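Local coordinates for protein nucleoporin NUP82 (PDB 3PBP) that serves as a structural component of the nuclear pore complex and, through its N-terminal domain, interacts with the nucleoporin NUP116, at residues I43-V48 with M91-G96; Y25-Q30 with F69-S74; G32-F37 with S76-C81; S136-C141 with D155-Q160. The protein carries 1 engineered substitution. All blocks are in the same frame, centred on the assembly; numbering follows the deposited sequence.

Contact 1: I43-V48 with M91-G96; sequences IRWYNV and MEVPWG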
loop_
_atom_site.group_PDB
_atom_site.type_symbol
_atom_site.label_atom_id
_atom_site.label_comp_id
_atom_site.label_asym_id
_atom_site.label_seq_id
_atom_site.Cartn_x
_atom_site.Cartn_y
_atom_site.Cartn_z
ATOM N N ILE A 43 12.397 -27.957 5.896
ATOM C CA ILE A 43 12.324 -27.419 4.554
ATOM C C ILE A 43 12.819 -28.477 3.584
ATOM O O ILE A 43 13.896 -29.042 3.758
ATOM C CB ILE A 43 13.220 -26.177 4.381
ATOM C CG1 ILE A 43 12.838 -25.102 5.401
ATOM C CG2 ILE A 43 13.084 -25.640 2.964
ATOM C CD1 ILE A 43 13.780 -23.880 5.422
ATOM N N ARG A 44 12.013 -28.766 2.575
ATOM C CA ARG A 44 12.411 -29.708 1.542
ATOM C C ARG A 44 12.503 -28.904 0.247
ATOM O O ARG A 44 11.612 -28.114 -0.064
ATOM C CB ARG A 44 11.379 -30.807 1.376
ATOM C CG ARG A 44 11.392 -31.818 2.465
ATOM C CD ARG A 44 10.443 -32.954 2.129
ATOM N NE ARG A 44 10.375 -33.930 3.211
ATOM C CZ ARG A 44 9.531 -34.956 3.256
ATOM N NH1 ARG A 44 8.665 -35.153 2.271
ATOM N NH2 ARG A 44 9.543 -35.778 4.298
ATOM N N TRP A 45 13.586 -29.081 -0.499
ATOM C CA TRP A 45 13.750 -28.361 -1.751
ATOM C C TRP A 45 14.237 -29.323 -2.812
ATOM O O TRP A 45 15.102 -30.148 -2.556
ATOM C CB TRP A 45 14.722 -27.189 -1.566
ATOM C CG TRP A 45 16.145 -27.560 -1.223
ATOM C CD1 TRP A 45 17.191 -27.685 -2.090
ATOM C CD2 TRP A 45 16.683 -27.783 0.083
ATOM N NE1 TRP A 45 18.346 -27.960 -1.408
ATOM C CE2 TRP A 45 18.066 -28.026 -0.071
ATOM C CE3 TRP A 45 16.133 -27.794 1.372
ATOM C CZ2 TRP A 45 18.908 -28.285 1.017
ATOM C CZ3 TRP A 45 16.977 -28.053 2.459
ATOM C CH2 TRP A 45 18.345 -28.291 2.272
ATOM N N TYR A 46 13.679 -29.223 -4.007
ATOM C CA TYR A 46 14.075 -30.126 -5.067
ATOM C C TYR A 46 14.026 -29.419 -6.402
ATOM O O TYR A 46 13.017 -28.802 -6.745
ATOM C CB TYR A 46 13.128 -31.324 -5.059
ATOM C CG TYR A 46 13.197 -32.262 -6.234
ATOM C CD1 TYR A 46 14.251 -33.165 -6.386
ATOM C CD2 TYR A 46 12.165 -32.298 -7.158
ATOM C CE1 TYR A 46 14.263 -34.093 -7.434
ATOM C CE2 TYR A 46 12.163 -33.211 -8.204
ATOM C CZ TYR A 46 13.208 -34.107 -8.339
ATOM O OH TYR A 46 13.176 -35.004 -9.386
ATOM N N ASN A 47 15.129 -29.483 -7.144
ATOM C CA ASN A 47 15.168 -28.872 -8.458
ATOM C C ASN A 47 14.835 -29.946 -9.486
ATOM O O ASN A 47 15.622 -30.851 -9.750
ATOM C CB ASN A 47 16.537 -28.269 -8.762
ATOM C CG ASN A 47 16.565 -27.575 -10.101
ATOM O OD1 ASN A 47 16.266 -28.179 -11.125
ATOM N ND2 ASN A 47 16.910 -26.301 -10.099
ATOM N N VAL A 48 13.641 -29.828 -10.048
ATOM C CA VAL A 48 13.125 -30.744 -11.042
ATOM C C VAL A 48 14.069 -31.105 -12.205
ATOM O O VAL A 48 13.994 -32.221 -12.728
ATOM C CB VAL A 48 11.790 -30.173 -11.584
ATOM C CG1 VAL A 48 11.430 -30.791 -12.909
ATOM C CG2 VAL A 48 10.690 -30.427 -10.562
HETATM N N MSE A 91 14.630 -17.228 6.301
HETATM C CA MSE A 91 15.537 -18.336 6.064
HETATM C C MSE A 91 15.921 -18.488 4.609
HETATM O O MSE A 91 15.125 -18.231 3.709
HETATM C CB MSE A 91 14.908 -19.624 6.553
HETATM C CG MSE A 91 14.833 -19.698 8.045
HETATM SE SE MSE A 91 13.850 -21.237 8.671
HETATM C CE MSE A 91 13.218 -20.533 10.365
ATOM N N GLU A 92 17.152 -18.935 4.397
ATOM C CA GLU A 92 17.686 -19.132 3.066
ATOM C C GLU A 92 17.528 -20.586 2.650
ATOM O O GLU A 92 18.020 -21.477 3.335
ATOM C CB GLU A 92 19.165 -18.746 3.071
ATOM C CG GLU A 92 19.839 -18.751 1.719
ATOM C CD GLU A 92 21.259 -18.211 1.780
ATOM O OE1 GLU A 92 22.145 -18.901 2.329
ATOM O OE2 GLU A 92 21.489 -17.085 1.285
ATOM N N VAL A 93 16.820 -20.838 1.551
ATOM C CA VAL A 93 16.665 -22.213 1.061
ATOM C C VAL A 93 18.068 -22.624 0.603
ATOM O O VAL A 93 18.664 -21.974 -0.256
ATOM C CB VAL A 93 15.694 -22.285 -0.122
ATOM C CG1 VAL A 93 15.665 -23.682 -0.670
ATOM C CG2 VAL A 93 14.315 -21.876 0.326
ATOM N N PRO A 94 18.616 -23.709 1.174
ATOM C CA PRO A 94 19.957 -24.210 0.850
ATOM C C PRO A 94 20.184 -24.767 -0.549
ATOM O O PRO A 94 20.765 -25.838 -0.700
ATOM C CB PRO A 94 20.198 -25.270 1.925
ATOM C CG PRO A 94 19.189 -24.942 2.998
ATOM C CD PRO A 94 17.996 -24.552 2.197
ATOM N N TRP A 95 19.741 -24.051 -1.573
ATOM C CA TRP A 95 19.943 -24.529 -2.936
ATOM C C TRP A 95 21.438 -24.696 -3.142
ATOM O O TRP A 95 22.211 -23.782 -2.847
ATOM C CB TRP A 95 19.433 -23.517 -3.969
ATOM C CG TRP A 95 17.973 -23.245 -3.925
ATOM C CD1 TRP A 95 17.364 -22.081 -3.539
ATOM C CD2 TRP A 95 16.925 -24.141 -4.307
ATOM N NE1 TRP A 95 16.000 -22.198 -3.662
ATOM C CE2 TRP A 95 15.703 -23.452 -4.128
ATOM C CE3 TRP A 95 16.900 -25.456 -4.775
ATOM C CZ2 TRP A 95 14.471 -24.035 -4.412
ATOM C CZ3 TRP A 95 15.681 -26.034 -5.058
ATOM C CH2 TRP A 95 14.478 -25.325 -4.872
ATOM N N GLY A 96 21.855 -25.852 -3.646
ATOM C CA GLY A 96 23.274 -26.041 -3.886
ATOM C C GLY A 96 23.965 -26.873 -2.833
ATOM O O GLY A 96 24.985 -27.503 -3.111
#
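Trp45, on strand 43-47, lays its indole against the chain that leaves strand 91-92, where Val93, Pro94 and Trp95 gather round it. At the root, Trp45 CB touches Val93 CG1 at 3.7 Å. The same Trp45 CB stands over the face of Trp95, 4.0 Å from the centroid of its six-membered ring, a CH-pi contact. CG sits between the backbone N and the carbonyl carbon (chi1 65°) and has Val93 CG1 and Trp95 CZ3 as neighbours. Next out, Trp45 CD1 meets Trp95 CE3 at 3.5 Å, and the two indoles form an offset edge-to-face pair, the edge of Trp45 directed at the face of Trp95 with the planes 75° apart. Strands 42-47 and 87-92 are each the third strand of a four-stranded antiparallel sheet, and these sheets are successive blades of the N-terminal beta-propeller domain. Farther along the indole, Trp45 NE1 comes within 3.3 Å of Pro94 O, but at too poor an angle for a hydrogen bond. The outer carbons lie on the proline: Trp45 CZ2 meets Pro94 CB at 3.4 Å and CH2 meets CG. Pro94 CD stands over the six-membered ring of Trp45, 3.7 Å from its centroid and 11° off the normal. Pro94 is the centre of an inverse gamma turn, closed by Trp95 N bonding to Val93 O. The CB of Trp95 leads away from strand 43-47, yet its ring swings back, and NE1 donates to Gly77 O. At the far end, Ile43 CD1 reaches the selenium of selenomethionine Met91, SE, at 4.2 Å.

Contact 2: Y25-Q30 with F69-S74; sequences YIFSSQ and FHVISS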
loop_
_atom_site.group_PDB
_atom_site.type_symbol
_atom_site.label_atom_id
_atom_site.label_comp_id
_atom_site.label_asym_id
_atom_site.label_seq_id
_atom_site.Cartn_x
_atom_site.Cartn_y
_atom_site.Cartn_z
ATOM N N TYR A 25 3.269 -25.940 3.638
ATOM C CA TYR A 25 3.360 -24.948 2.580
ATOM C C TYR A 25 4.132 -25.485 1.400
ATOM O O TYR A 25 4.907 -26.422 1.524
ATOM C CB TYR A 25 4.036 -23.684 3.088
ATOM C CG TYR A 25 3.434 -23.154 4.367
ATOM C CD1 TYR A 25 3.784 -23.701 5.608
ATOM C CD2 TYR A 25 2.523 -22.094 4.345
ATOM C CE1 TYR A 25 3.247 -23.202 6.797
ATOM C CE2 TYR A 25 1.980 -21.587 5.529
ATOM C CZ TYR A 25 2.347 -22.146 6.752
ATOM O OH TYR A 25 1.814 -21.653 7.929
ATOM N N ILE A 26 3.910 -24.877 0.247
ATOM C CA ILE A 26 4.594 -25.285 -0.965
ATOM C C ILE A 26 4.798 -24.052 -1.843
ATOM O O ILE A 26 3.910 -23.207 -1.957
ATOM C CB ILE A 26 3.776 -26.355 -1.723
ATOM C CG1 ILE A 26 4.546 -26.812 -2.962
ATOM C CG2 ILE A 26 2.389 -25.799 -2.082
ATOM C CD1 ILE A 26 3.835 -27.878 -3.747
ATOM N N PHE A 27 5.979 -23.939 -2.436
ATOM C CA PHE A 27 6.308 -22.806 -3.306
ATOM C C PHE A 27 7.117 -23.346 -4.474
ATOM O O PHE A 27 7.706 -24.434 -4.385
ATOM C CB PHE A 27 7.171 -21.791 -2.566
ATOM C CG PHE A 27 6.653 -21.429 -1.216
ATOM C CD1 PHE A 27 5.630 -20.480 -1.077
ATOM C CD2 PHE A 27 7.172 -22.049 -0.071
ATOM C CE1 PHE A 27 5.132 -20.149 0.182
ATOM C CE2 PHE A 27 6.682 -21.727 1.195
ATOM C CZ PHE A 27 5.655 -20.770 1.323
ATOM N N SER A 28 7.142 -22.599 -5.570
ATOM C CA SER A 28 7.913 -23.007 -6.727
ATOM C C SER A 28 8.750 -21.810 -7.106
ATOM O O SER A 28 8.546 -20.717 -6.598
ATOM C CB SER A 28 7.021 -23.452 -7.887
ATOM O OG SER A 28 6.267 -22.374 -8.391
ATOM N N SER A 29 9.694 -22.024 -8.007
ATOM C CA SER A 29 10.622 -20.978 -8.410
ATOM C C SER A 29 11.120 -21.268 -9.827
ATOM O O SER A 29 10.975 -22.392 -10.324
ATOM C CB SER A 29 11.809 -21.004 -7.441
ATOM O OG SER A 29 12.221 -19.702 -7.117
ATOM N N GLN A 30 11.725 -20.270 -10.461
ATOM C CA GLN A 30 12.271 -20.426 -11.807
ATOM C C GLN A 30 11.347 -21.173 -12.776
ATOM O O GLN A 30 11.642 -22.281 -13.231
ATOM C CB GLN A 30 13.631 -21.121 -11.728
ATOM C CG GLN A 30 14.607 -20.424 -10.793
ATOM C CD GLN A 30 15.997 -21.053 -10.791
ATOM O OE1 GLN A 30 16.213 -22.142 -11.342
ATOM N NE2 GLN A 30 16.943 -20.377 -10.158
ATOM N N PHE A 69 1.113 -18.916 12.139
ATOM C CA PHE A 69 2.153 -18.365 11.282
ATOM C C PHE A 69 1.765 -18.332 9.807
ATOM O O PHE A 69 1.000 -19.169 9.335
ATOM C CB PHE A 69 3.442 -19.190 11.404
ATOM C CG PHE A 69 4.335 -18.773 12.523
ATOM C CD1 PHE A 69 3.967 -18.991 13.846
ATOM C CD2 PHE A 69 5.530 -18.121 12.259
ATOM C CE1 PHE A 69 4.784 -18.556 14.897
ATOM C CE2 PHE A 69 6.357 -17.677 13.303
ATOM C CZ PHE A 69 5.985 -17.893 14.620
ATOM N N HIS A 70 2.301 -17.345 9.095
ATOM C CA HIS A 70 2.113 -17.217 7.651
ATOM C C HIS A 70 3.534 -17.372 7.112
ATOM O O HIS A 70 4.500 -16.969 7.783
ATOM C CB HIS A 70 1.630 -15.828 7.253
ATOM C CG HIS A 70 0.240 -15.502 7.701
ATOM N ND1 HIS A 70 -0.100 -15.331 9.026
ATOM C CD2 HIS A 70 -0.881 -15.236 6.990
ATOM C CE1 HIS A 70 -1.368 -14.969 9.112
ATOM N NE2 HIS A 70 -1.865 -14.903 7.891
ATOM N N VAL A 71 3.689 -17.982 5.940
ATOM C CA VAL A 71 5.031 -18.083 5.368
ATOM C C VAL A 71 4.945 -17.735 3.886
ATOM O O VAL A 71 4.045 -18.200 3.172
ATOM C CB VAL A 71 5.684 -19.498 5.547
ATOM C CG1 VAL A 71 5.406 -20.048 6.926
ATOM C CG2 VAL A 71 5.206 -20.430 4.513
ATOM N N ILE A 72 5.855 -16.885 3.428
ATOM C CA ILE A 72 5.863 -16.497 2.029
ATOM C C ILE A 72 7.246 -16.739 1.474
ATOM O O ILE A 72 8.212 -16.856 2.219
ATOM C CB ILE A 72 5.499 -15.007 1.845
ATOM C CG1 ILE A 72 6.454 -14.140 2.660
ATOM C CG2 ILE A 72 4.079 -14.760 2.295
ATOM C CD1 ILE A 72 6.268 -12.671 2.456
ATOM N N SER A 73 7.338 -16.796 0.156
ATOM C CA SER A 73 8.606 -17.035 -0.511
ATOM C C SER A 73 8.971 -15.890 -1.431
ATOM O O SER A 73 8.099 -15.243 -1.995
ATOM C CB SER A 73 8.515 -18.324 -1.326
ATOM O OG SER A 73 9.578 -18.429 -2.260
ATOM N N SER A 74 10.259 -15.614 -1.572
ATOM C CA SER A 74 10.664 -14.564 -2.486
ATOM C C SER A 74 10.452 -15.178 -3.877
ATOM O O SER A 74 10.568 -16.391 -4.049
ATOM C CB SER A 74 12.130 -14.212 -2.270
ATOM O OG SER A 74 12.966 -15.296 -2.615
#
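Tyr25 and Phe27 reach from strand 25-29 to Val71 of strand 70-73, joining the first strands of two successive blades of the beta-propeller. The strands run nearly parallel, 10° apart, with their axes 8.0 Å from each other at closest approach, a spacing bridged by side chains. The tight part is where Tyr25, Phe27 and Val71 bury most of their shared surface. Val71 CG1 sits beside the backbone N (chi1 -41°), which puts CG2 between the N and the carbonyl carbon. CG2 lies over one face of the Tyr25 ring, though its exact closeness there is doubtful, and at the edge of the Phe27 ring. The other branch reaches farther out along the phenol, Val71 CG1 lying 3.7 Å from Tyr25 CZ. Beside it, Ser73 CB covers one face of Phe27, 3.9 Å from the ring centroid, a CH-pi contact. The polar tip of Tyr25 is held as well: OH donates to Phe69 O at 3.0 Å, arriving from above the carbonyl plane, 54° out of it, rather than along a lone pair. The solvent side is at His70, whose exposed imidazole meets the ring of Phe83. Phe69 and Ile26 are instead buried against other parts of the chain, Phe69 on Leu63 and Asn84, Ile26 on Ala438 and Met440. Ile72 turns its side chain off the contact, and it is its backbone that comes near Phe27, Ile72 CA 4.2 Å from Phe27 CE1. Ser73 bends its hydroxyl along its own chain, where Ser73 OG donates to Ser74 O at 2.9 Å.

Contact 3: G32-F37 with S76-C81; sequences GTRIVF and SGDLLC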
loop_
_atom_site.group_PDB
_atom_site.type_symbol
_atom_site.label_atom_id
_atom_site.label_comp_id
_atom_site.label_asym_id
_atom_site.label_seq_id
_atom_site.Cartn_x
_atom_site.Cartn_y
_atom_site.Cartn_z
ATOM N N GLY A 32 8.389 -22.675 -12.330
ATOM C CA GLY A 32 7.860 -23.932 -11.815
ATOM C C GLY A 32 8.849 -25.081 -11.874
ATOM O O GLY A 32 8.483 -26.261 -11.837
ATOM N N THR A 33 10.121 -24.722 -11.940
ATOM C CA THR A 33 11.197 -25.681 -12.054
ATOM C C THR A 33 11.736 -26.148 -10.704
ATOM O O THR A 33 12.145 -27.286 -10.575
ATOM C CB THR A 33 12.313 -25.066 -12.963
ATOM O OG1 THR A 33 12.608 -25.975 -14.026
ATOM C CG2 THR A 33 13.592 -24.731 -12.184
ATOM N N ARG A 34 11.724 -25.286 -9.692
ATOM C CA ARG A 34 12.233 -25.668 -8.366
ATOM C C ARG A 34 11.087 -25.681 -7.369
ATOM O O ARG A 34 10.301 -24.743 -7.327
ATOM C CB ARG A 34 13.260 -24.665 -7.839
ATOM C CG ARG A 34 14.400 -24.272 -8.756
ATOM C CD ARG A 34 14.773 -22.853 -8.385
ATOM N NE ARG A 34 16.093 -22.712 -7.788
ATOM C CZ ARG A 34 16.454 -21.669 -7.048
ATOM N NH1 ARG A 34 15.592 -20.695 -6.800
ATOM N NH2 ARG A 34 17.694 -21.580 -6.592
ATOM N N ILE A 35 11.017 -26.719 -6.543
ATOM C CA ILE A 35 9.953 -26.848 -5.550
ATOM C C ILE A 35 10.458 -26.745 -4.112
ATOM O O ILE A 35 11.497 -27.315 -3.780
ATOM C CB ILE A 35 9.240 -28.209 -5.704
ATOM C CG1 ILE A 35 8.556 -28.282 -7.066
ATOM C CG2 ILE A 35 8.229 -28.407 -4.579
ATOM C CD1 ILE A 35 8.079 -29.676 -7.402
ATOM N N VAL A 36 9.728 -26.008 -3.278
ATOM C CA VAL A 36 10.059 -25.887 -1.861
ATOM C C VAL A 36 8.824 -26.380 -1.114
ATOM O O VAL A 36 7.700 -25.964 -1.402
ATOM C CB VAL A 36 10.404 -24.427 -1.426
ATOM C CG1 VAL A 36 10.649 -24.363 0.082
ATOM C CG2 VAL A 36 11.668 -23.965 -2.123
ATOM N N PHE A 37 9.049 -27.262 -0.149
ATOM C CA PHE A 37 7.976 -27.885 0.616
ATOM C C PHE A 37 8.255 -27.816 2.111
ATOM O O PHE A 37 9.290 -28.295 2.566
ATOM C CB PHE A 37 7.885 -29.345 0.161
ATOM C CG PHE A 37 6.716 -30.099 0.716
ATOM C CD1 PHE A 37 5.420 -29.804 0.314
ATOM C CD2 PHE A 37 6.916 -31.154 1.598
ATOM C CE1 PHE A 37 4.344 -30.556 0.780
ATOM C CE2 PHE A 37 5.848 -31.906 2.066
ATOM C CZ PHE A 37 4.558 -31.606 1.653
ATOM N N SER A 76 12.296 -15.160 -6.395
ATOM C CA SER A 76 13.531 -15.815 -6.816
ATOM C C SER A 76 13.592 -17.214 -6.227
ATOM O O SER A 76 14.306 -18.075 -6.726
ATOM C CB SER A 76 14.732 -15.048 -6.307
ATOM O OG SER A 76 14.848 -15.225 -4.910
ATOM N N GLY A 77 12.854 -17.429 -5.142
ATOM C CA GLY A 77 12.833 -18.728 -4.491
ATOM C C GLY A 77 14.023 -18.985 -3.596
ATOM O O GLY A 77 14.233 -20.101 -3.149
ATOM N N ASP A 78 14.804 -17.951 -3.312
ATOM C CA ASP A 78 15.981 -18.136 -2.478
ATOM C C ASP A 78 15.719 -17.896 -0.995
ATOM O O ASP A 78 16.461 -18.369 -0.131
ATOM C CB ASP A 78 17.102 -17.234 -2.981
ATOM C CG ASP A 78 17.456 -17.507 -4.440
ATOM O OD1 ASP A 78 17.397 -18.688 -4.872
ATOM O OD2 ASP A 78 17.804 -16.540 -5.156
ATOM N N LEU A 79 14.647 -17.174 -0.698
ATOM C CA LEU A 79 14.320 -16.885 0.682
ATOM C C LEU A 79 12.863 -17.171 1.072
ATOM O O LEU A 79 11.932 -17.056 0.258
ATOM C CB LEU A 79 14.613 -15.422 0.991
ATOM C CG LEU A 79 16.029 -14.910 0.835
ATOM C CD1 LEU A 79 16.087 -13.478 1.377
ATOM C CD2 LEU A 79 16.978 -15.822 1.577
ATOM N N LEU A 80 12.693 -17.545 2.341
ATOM C CA LEU A 80 11.389 -17.801 2.931
ATOM C C LEU A 80 11.250 -16.831 4.106
ATOM O O LEU A 80 12.228 -16.483 4.773
ATOM C CB LEU A 80 11.290 -19.232 3.443
ATOM C CG LEU A 80 11.206 -20.322 2.383
ATOM C CD1 LEU A 80 11.145 -21.661 3.094
ATOM C CD2 LEU A 80 9.976 -20.122 1.481
ATOM N N CYS A 81 10.032 -16.366 4.326
ATOM C CA CYS A 81 9.764 -15.464 5.420
ATOM C C CYS A 81 8.611 -16.054 6.213
ATOM O O CYS A 81 7.497 -16.184 5.699
ATOM C CB CYS A 81 9.385 -14.083 4.903
ATOM S SG CYS A 81 9.179 -12.886 6.233
#
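Arg34 and Asp78 form a salt bridge between adjoining blades of the beta-propeller, Arg34 at the start of strand 34-39 and Asp78 just before strand 79-83, the second strand of each antiparallel sheet. A single carboxylate oxygen does the work. Arg34 NH1 reaches Asp78 OD1 at 3.3 Å and Arg34 NH2 reaches the same OD1 at 3.4 Å, both weak hydrogen bonds. OD1 lies at the guanidinium edge, in its plane, but the carboxylate as a whole is turned 89° to the guanidinium, unlike a flat two-oxygen pairing. The Arg34 chain, bent at chi3 (113°), brings NH1 also to 2.9 Å from Ser76 O, a carbonyl that accepts from Ser29 OG. The guanidinium further makes a cation-pi contact with Trp95, so this buried group has both charge and aromatic company. On the opposing loop, the hydroxyl of Ser76 takes a bond from Asp78 N, N to OG 3.2 Å at 157°. That bond makes an ST turn across Gly77, and Ser76 OG is hydrogen-bonded to Asp139 OD2 too. Leu79 N is satisfied by Ser74 OG. Beyond these polar groups the contact becomes apolar: Val36 and Leu80 reach toward each other tip to tip, with Val36 CG1 4.1 Å from Leu80 CD1.

Contact 4: S136-C141 with D155-Q160; sequences SYRDSC and DILNSQ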
loop_
_atom_site.group_PDB
_atom_site.type_symbol
_atom_site.label_atom_id
_atom_site.label_comp_id
_atom_site.label_asym_id
_atom_site.label_seq_id
_atom_site.Cartn_x
_atom_site.Cartn_y
_atom_site.Cartn_z
ATOM N N SER A 136 14.484 -5.788 -4.668
ATOM C CA SER A 136 15.629 -5.567 -3.810
ATOM C C SER A 136 16.698 -6.556 -4.250
ATOM O O SER A 136 16.413 -7.710 -4.570
ATOM C CB SER A 136 15.251 -5.789 -2.341
ATOM O OG SER A 136 14.488 -6.977 -2.192
ATOM N N TYR A 137 17.931 -6.087 -4.303
ATOM C CA TYR A 137 19.042 -6.944 -4.683
ATOM C C TYR A 137 19.164 -8.074 -3.642
ATOM O O TYR A 137 19.136 -7.837 -2.432
ATOM C CB TYR A 137 20.321 -6.108 -4.740
ATOM C CG TYR A 137 21.563 -6.887 -5.073
ATOM C CD1 TYR A 137 21.730 -7.480 -6.322
ATOM C CD2 TYR A 137 22.577 -7.037 -4.130
ATOM C CE1 TYR A 137 22.877 -8.201 -6.619
ATOM C CE2 TYR A 137 23.726 -7.756 -4.419
ATOM C CZ TYR A 137 23.869 -8.333 -5.660
ATOM O OH TYR A 137 25.013 -9.047 -5.926
ATOM N N ARG A 138 19.279 -9.304 -4.121
ATOM C CA ARG A 138 19.378 -10.456 -3.238
ATOM C C ARG A 138 18.189 -10.587 -2.279
ATOM O O ARG A 138 18.332 -11.137 -1.189
ATOM C CB ARG A 138 20.679 -10.403 -2.438
ATOM C CG ARG A 138 21.928 -10.425 -3.300
ATOM C CD ARG A 138 22.994 -11.320 -2.699
ATOM N NE ARG A 138 23.532 -10.798 -1.446
ATOM C CZ ARG A 138 23.819 -11.553 -0.386
ATOM N NH1 ARG A 138 23.614 -12.870 -0.426
ATOM N NH2 ARG A 138 24.313 -10.990 0.716
ATOM N N ASP A 139 17.022 -10.087 -2.686
ATOM C CA ASP A 139 15.800 -10.163 -1.879
ATOM C C ASP A 139 16.009 -9.694 -0.453
ATOM O O ASP A 139 15.331 -10.170 0.455
ATOM C CB ASP A 139 15.286 -11.601 -1.832
ATOM C CG ASP A 139 14.894 -12.129 -3.198
ATOM O OD1 ASP A 139 13.988 -11.539 -3.826
ATOM O OD2 ASP A 139 15.482 -13.134 -3.648
ATOM N N SER A 140 16.927 -8.748 -0.270
ATOM C CA SER A 140 17.288 -8.233 1.051
ATOM C C SER A 140 16.344 -7.267 1.739
ATOM O O SER A 140 16.697 -6.716 2.784
ATOM C CB SER A 140 18.664 -7.571 0.985
ATOM O OG SER A 140 18.650 -6.509 0.047
ATOM N N CYS A 141 15.155 -7.056 1.194
ATOM C CA CYS A 141 14.247 -6.114 1.824
ATOM C C CYS A 141 12.833 -6.639 2.098
ATOM O O CYS A 141 12.161 -7.126 1.192
ATOM C CB CYS A 141 14.181 -4.857 0.965
ATOM S SG CYS A 141 13.019 -3.618 1.544
ATOM N N ASP A 155 16.201 -4.141 6.296
ATOM C CA ASP A 155 17.235 -4.632 5.419
ATOM C C ASP A 155 17.766 -5.919 6.047
ATOM O O ASP A 155 18.585 -5.893 6.964
ATOM C CB ASP A 155 18.370 -3.637 5.280
ATOM C CG ASP A 155 19.364 -4.051 4.198
ATOM O OD1 ASP A 155 19.651 -5.264 4.083
ATOM O OD2 ASP A 155 19.861 -3.167 3.466
ATOM N N ILE A 156 17.263 -7.040 5.548
ATOM C CA ILE A 156 17.636 -8.376 5.995
ATOM C C ILE A 156 19.147 -8.638 6.102
ATOM O O ILE A 156 19.588 -9.388 6.974
ATOM C CB ILE A 156 17.029 -9.414 5.030
ATOM C CG1 ILE A 156 15.552 -9.598 5.335
ATOM C CG2 ILE A 156 17.774 -10.713 5.106
ATOM C CD1 ILE A 156 14.918 -10.633 4.442
ATOM N N LEU A 157 19.934 -8.022 5.225
ATOM C CA LEU A 157 21.377 -8.244 5.203
ATOM C C LEU A 157 22.265 -7.135 5.760
ATOM O O LEU A 157 23.455 -7.104 5.451
ATOM C CB LEU A 157 21.830 -8.518 3.766
ATOM C CG LEU A 157 21.057 -9.555 2.965
ATOM C CD1 LEU A 157 21.644 -9.650 1.578
ATOM C CD2 LEU A 157 21.123 -10.892 3.663
ATOM N N ASN A 158 21.737 -6.232 6.577
ATOM C CA ASN A 158 22.597 -5.158 7.063
ATOM C C ASN A 158 22.110 -4.493 8.342
ATOM O O ASN A 158 21.143 -3.727 8.316
ATOM C CB ASN A 158 22.751 -4.108 5.956
ATOM C CG ASN A 158 23.962 -3.224 6.151
ATOM O OD1 ASN A 158 24.075 -2.507 7.149
ATOM N ND2 ASN A 158 24.882 -3.268 5.192
ATOM N N SER A 159 22.787 -4.778 9.456
ATOM C CA SER A 159 22.422 -4.196 10.750
ATOM C C SER A 159 22.863 -2.745 10.862
ATOM O O SER A 159 22.441 -2.031 11.777
ATOM C CB SER A 159 23.033 -4.993 11.897
ATOM O OG SER A 159 22.480 -6.291 11.952
ATOM N N GLN A 160 23.719 -2.322 9.931
ATOM C CA GLN A 160 24.210 -0.942 9.893
ATOM C C GLN A 160 23.170 -0.105 9.142
ATOM O O GLN A 160 23.492 0.925 8.545
ATOM C CB GLN A 160 25.546 -0.875 9.155
ATOM C CG GLN A 160 26.475 -2.042 9.448
ATOM C CD GLN A 160 27.711 -2.032 8.560
ATOM O OE1 GLN A 160 27.609 -1.896 7.335
ATOM N NE2 GLN A 160 28.887 -2.183 9.172
#
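A single antiparallel bridge, Cys141 with Asp155, ends the pairing of strands 141-146 and 151-155 in one blade of the beta-propeller, and the loops beyond it stay in touch. Ser140 and Ile156, whose CA atoms are 5.0 Å apart, carry the next bond: Ile156 N donates to Ser140 O at 2.8 Å with an N-H...O angle of 134°. The same oxygen receives a CA-H...O contact, Asp155 CA lying 3.4 Å from Ser140 O. A type I turn from Asp155 to Asn158 follows; within it Leu157 N bonds Asp155 OD1 at 3.0 Å, an Asx turn. The turn sets the Leu157 side chain against the other loop, with Leu157 CD1 3.7 Å from Ser140 CB and over one face of the Arg138 guanidinium. Ser140 OG turns back instead, donating to Tyr137 O at 2.9 Å, a carbonyl that also accepts from Ser140 N. Asp155 OD2 is hydrogen-bonded to Ser214 OG. Ile156 and Leu157 pack on strand 110-115, the last strand of the preceding sheet, while Tyr137 lies on Val215 and Leu217 of strand 215-217.

Contacts 1, 2 and 3 join the same two successive propeller sheets through their third, first and second strands. Contact 3 lies between the other two, its centre about 7 Å from that of contact 1 and about 6 Å from that of contact 2. Strand pairing ties them together: Arg44 O probably accepts from Phe37 N at 2.7 Å, and Phe27 O from Val36 N at 2.8 Å. Contact 4 is within a later sheet, its centre about 18 Å from those of contacts 2 and 3 and about 20 Å from that of contact 1. Segments 76-81 and 136-141 nevertheless meet, Leu79 CD1 lying 3.5 Å from Asp139 O. All four belong to the region that interacts with NUP116.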